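PDB 5OET: glutathione synthetase-like effector 30 (Gpa-GSS30-apo) from Globodera pallida, which is a glutathione synthetase-like effector of a plant-parasitic nematode, probably derived from a housekeeping enzyme that joins glycine to gamma-glutamylcysteine using ATP. Local coordinates for residues Q353-F365 with A374-A386. Residues are numbered along the deposited sequence; the frame is centred on the assembly and turned at random.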
# COMPACT_ATOMS: atom_id res chain seq x y z
N GLN A 353 -23.64 28.42 11.41
CA GLN A 353 -24.08 29.79 11.18
C GLN A 353 -24.58 30.42 12.48
O GLN A 353 -24.31 31.59 12.73
CB GLN A 353 -25.15 29.83 10.08
CG GLN A 353 -25.69 31.21 9.73
CD GLN A 353 -27.08 31.48 10.27
OE1 GLN A 353 -27.97 30.65 10.14
NE2 GLN A 353 -27.27 32.65 10.87
N VAL A 354 -25.30 29.66 13.30
CA VAL A 354 -25.75 30.15 14.62
C VAL A 354 -24.57 30.50 15.54
O VAL A 354 -24.67 31.44 16.29
CB VAL A 354 -26.76 29.19 15.30
CG1 VAL A 354 -27.02 29.58 16.76
CG2 VAL A 354 -28.09 29.18 14.54
N PHE A 355 -23.46 29.77 15.47
CA PHE A 355 -22.29 30.10 16.30
C PHE A 355 -21.58 31.41 15.93
O PHE A 355 -20.78 31.89 16.71
CB PHE A 355 -21.26 28.95 16.29
CG PHE A 355 -21.64 27.78 17.17
CD1 PHE A 355 -22.00 27.98 18.49
CD2 PHE A 355 -21.63 26.50 16.69
CE1 PHE A 355 -22.34 26.92 19.29
CE2 PHE A 355 -21.98 25.43 17.50
CZ PHE A 355 -22.33 25.64 18.80
N THR A 356 -21.88 31.97 14.75
CA THR A 356 -21.33 33.26 14.33
C THR A 356 -22.07 34.47 14.88
O THR A 356 -21.58 35.58 14.77
CB THR A 356 -21.26 33.38 12.78
OG1 THR A 356 -22.57 33.49 12.21
CG2 THR A 356 -20.51 32.20 12.19
N LYS A 357 -23.24 34.25 15.47
CA LYS A 357 -23.98 35.30 16.15
C LYS A 357 -23.31 35.62 17.50
O LYS A 357 -22.73 34.73 18.12
CB LYS A 357 -25.44 34.86 16.39
CG LYS A 357 -26.27 34.76 15.12
CD LYS A 357 -27.78 34.81 15.39
CE LYS A 357 -28.35 33.44 15.73
NZ LYS A 357 -29.62 33.54 16.53
N PRO A 358 -23.41 36.89 17.95
CA PRO A 358 -22.78 37.33 19.22
C PRO A 358 -23.24 36.52 20.45
O PRO A 358 -24.41 36.17 20.56
CB PRO A 358 -23.26 38.78 19.36
CG PRO A 358 -24.51 38.84 18.55
CD PRO A 358 -24.21 37.98 17.36
N GLY A 359 -22.30 36.22 21.35
CA GLY A 359 -22.57 35.46 22.58
C GLY A 359 -22.61 33.94 22.47
O GLY A 359 -22.34 33.25 23.44
N MET A 360 -22.94 33.41 21.29
CA MET A 360 -23.25 31.99 21.14
C MET A 360 -22.06 31.06 21.37
O MET A 360 -22.25 29.93 21.80
CB MET A 360 -23.88 31.73 19.79
CG MET A 360 -25.24 32.39 19.60
SD MET A 360 -26.57 31.55 20.48
CE MET A 360 -27.86 32.80 20.31
N VAL A 361 -20.85 31.52 21.09
CA VAL A 361 -19.62 30.78 21.43
C VAL A 361 -19.28 31.00 22.91
O VAL A 361 -19.00 30.05 23.63
CB VAL A 361 -18.40 31.21 20.57
CG1 VAL A 361 -17.12 30.55 21.05
CG2 VAL A 361 -18.63 30.88 19.11
N GLU A 362 -19.33 32.26 23.33
CA GLU A 362 -18.94 32.66 24.70
C GLU A 362 -19.68 31.84 25.77
O GLU A 362 -19.12 31.54 26.82
CB GLU A 362 -19.17 34.17 24.90
CG GLU A 362 -18.12 35.08 24.25
CD GLU A 362 -18.22 35.21 22.72
OE1 GLU A 362 -17.30 35.82 22.10
OE2 GLU A 362 -19.20 34.71 22.13
N LYS A 363 -20.92 31.47 25.45
CA LYS A 363 -21.81 30.67 26.30
C LYS A 363 -21.18 29.36 26.81
O LYS A 363 -21.47 28.95 27.92
CB LYS A 363 -23.09 30.36 25.50
CG LYS A 363 -24.20 29.60 26.23
CD LYS A 363 -25.24 29.09 25.24
CE LYS A 363 -26.55 28.67 25.89
NZ LYS A 363 -26.43 27.40 26.66
N PHE A 364 -20.33 28.72 26.01
CA PHE A 364 -19.71 27.44 26.39
C PHE A 364 -18.27 27.55 26.93
O PHE A 364 -17.59 26.54 27.03
CB PHE A 364 -19.75 26.50 25.18
CG PHE A 364 -21.14 26.25 24.66
CD1 PHE A 364 -21.94 25.27 25.24
CD2 PHE A 364 -21.66 27.02 23.63
CE1 PHE A 364 -23.23 25.05 24.79
CE2 PHE A 364 -22.95 26.81 23.18
CZ PHE A 364 -23.74 25.81 23.76
N PHE A 365 -17.84 28.76 27.31
CA PHE A 365 -16.43 29.05 27.69
C PHE A 365 -16.26 30.08 28.83
O PHE A 365 -17.22 30.64 29.39
CB PHE A 365 -15.65 29.55 26.47
CG PHE A 365 -15.40 28.52 25.40
CD1 PHE A 365 -14.52 27.46 25.62
CD2 PHE A 365 -16.01 28.62 24.16
CE1 PHE A 365 -14.28 26.52 24.62
CE2 PHE A 365 -15.77 27.69 23.16
CZ PHE A 365 -14.90 26.64 23.39
N ALA A 374 -12.53 30.98 23.17
CA ALA A 374 -13.61 31.67 22.45
C ALA A 374 -13.13 32.69 21.41
O ALA A 374 -13.71 32.75 20.33
CB ALA A 374 -14.55 32.36 23.44
N GLU A 375 -12.10 33.48 21.73
CA GLU A 375 -11.60 34.52 20.81
C GLU A 375 -10.86 33.92 19.61
O GLU A 375 -11.06 34.35 18.48
CB GLU A 375 -10.71 35.52 21.54
CG GLU A 375 -11.46 36.32 22.61
CD GLU A 375 -10.68 37.53 23.14
OE1 GLU A 375 -9.45 37.61 22.91
OE2 GLU A 375 -11.32 38.41 23.80
N ALA A 376 -10.03 32.92 19.89
CA ALA A 376 -9.42 32.07 18.86
C ALA A 376 -10.42 31.56 17.86
O ALA A 376 -10.17 31.62 16.65
CB ALA A 376 -8.69 30.90 19.49
N ILE A 377 -11.55 31.05 18.35
CA ILE A 377 -12.67 30.62 17.50
C ILE A 377 -13.29 31.79 16.71
O ILE A 377 -13.58 31.63 15.54
CB ILE A 377 -13.77 29.90 18.30
CG1 ILE A 377 -13.26 28.55 18.78
CG2 ILE A 377 -15.02 29.66 17.45
CD1 ILE A 377 -14.21 27.82 19.71
N ARG A 378 -13.51 32.94 17.35
CA ARG A 378 -14.09 34.08 16.64
C ARG A 378 -13.22 34.53 15.48
O ARG A 378 -13.77 34.89 14.45
CB ARG A 378 -14.37 35.25 17.58
CG ARG A 378 -15.47 35.01 18.61
CD ARG A 378 -16.82 34.78 17.98
NE ARG A 378 -17.93 34.79 18.92
CZ ARG A 378 -19.20 34.56 18.59
NH1 ARG A 378 -19.54 34.29 17.33
NH2 ARG A 378 -20.15 34.59 19.52
N LYS A 379 -11.89 34.50 15.64
CA LYS A 379 -10.95 34.89 14.56
C LYS A 379 -11.16 34.15 13.22
O LYS A 379 -11.01 34.75 12.15
CB LYS A 379 -9.49 34.68 15.00
CG LYS A 379 -8.73 35.92 15.44
CD LYS A 379 -7.50 35.53 16.28
CE LYS A 379 -6.32 36.51 16.18
NZ LYS A 379 -6.59 37.86 16.78
N VAL A 380 -11.50 32.86 13.28
CA VAL A 380 -11.68 32.02 12.06
C VAL A 380 -13.12 31.93 11.52
O VAL A 380 -13.32 31.36 10.45
CB VAL A 380 -11.14 30.57 12.27
CG1 VAL A 380 -9.74 30.59 12.89
CG2 VAL A 380 -12.07 29.74 13.14
N GLN A 381 -14.10 32.48 12.23
CA GLN A 381 -15.51 32.45 11.80
C GLN A 381 -15.76 33.39 10.64
O GLN A 381 -14.99 34.32 10.42
CB GLN A 381 -16.45 32.83 12.95
CG GLN A 381 -16.74 31.70 13.92
CD GLN A 381 -17.77 32.09 14.97
OE1 GLN A 381 -17.86 33.24 15.36
NE2 GLN A 381 -18.56 31.12 15.42
N THR A 382 -16.83 33.15 9.89
CA THR A 382 -17.27 34.06 8.83
C THR A 382 -18.70 34.44 9.13
O THR A 382 -19.58 33.58 9.06
CB THR A 382 -17.19 33.41 7.43
OG1 THR A 382 -15.94 32.73 7.28
CG2 THR A 382 -17.33 34.47 6.34
N LYS A 383 -18.94 35.71 9.44
CA LYS A 383 -20.28 36.15 9.83
C LYS A 383 -21.27 35.64 8.79
O LYS A 383 -21.06 35.84 7.59
CB LYS A 383 -20.40 37.69 9.97
CG LYS A 383 -19.43 38.39 10.93
CD LYS A 383 -19.56 37.93 12.39
CE LYS A 383 -18.21 37.73 13.08
NZ LYS A 383 -18.36 36.92 14.32
N GLY A 384 -22.31 34.95 9.25
CA GLY A 384 -23.39 34.44 8.41
C GLY A 384 -24.76 34.83 8.96
O GLY A 384 -25.08 34.48 10.09
N TRP A 385 -25.56 35.56 8.17
CA TRP A 385 -26.83 36.14 8.63
C TRP A 385 -28.04 35.37 8.12
O TRP A 385 -28.13 35.07 6.93
CB TRP A 385 -26.97 37.59 8.17
CG TRP A 385 -25.84 38.45 8.60
CD1 TRP A 385 -25.72 39.13 9.77
CD2 TRP A 385 -24.66 38.72 7.86
NE1 TRP A 385 -24.54 39.82 9.80
CE2 TRP A 385 -23.86 39.58 8.64
CE3 TRP A 385 -24.19 38.31 6.60
CZ2 TRP A 385 -22.63 40.05 8.21
CZ3 TRP A 385 -22.96 38.77 6.17
CH2 TRP A 385 -22.19 39.64 6.97
N ALA A 386 -28.97 35.09 9.02
CA ALA A 386 -30.15 34.30 8.69
C ALA A 386 -31.16 35.09 7.89
O ALA A 386 -31.06 36.32 7.76
CB ALA A 386 -30.80 33.80 9.97
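Arg378, on helix 373-380, plugs the hollow of two successive beta turns, type I at Val354-Lys357 and type II at Lys357-Met360, in a protein of the eukaryotic glutathione synthetase family, whose members have the ATP-grasp fold. Its chain bends at chi2 (-64°) and lays the guanidinium flat under Val361, whose CG2 sits over the centre of one face, 3.8 Å from Arg378 CZ. Polar partners gather round its N-H groups. Arg378 NH2 bonds Lys357 O at 2.9 Å. The same Arg378 NH2 makes a salt bridge with Glu362 OE2 at 2.8 Å, on the syn lone pair. Carboxylate and guanidinium planes are only 27° apart. Arg378 NH1 bonds Gln381 OE1, fixing the amide so that Gln381 NE2 reaches Phe355 O at 2.7 Å from well above the carbonyl plane.

On one flank, Val361 CG1 and Phe365 CD2 both rest against Ala374 CB, while Ile377 CD1 packs on Phe365 CE2. On the other, Thr356 CG2 fits beside the Gln381 amide and Thr382 O, and Gly384, which has no side chain, lies close to Gln353. Helix 98-119 backs both segments, meeting Phe355 through Leu114 and Val380 through Gln103. Thr356 OG1, standing between its backbone N and carbonyl carbon, donates to Gln353 O and weakly accepts from Gly384 N; beside it, Gln353 NE2 bonds Gly384 O at 3.0 Å, 45° out of the carbonyl plane.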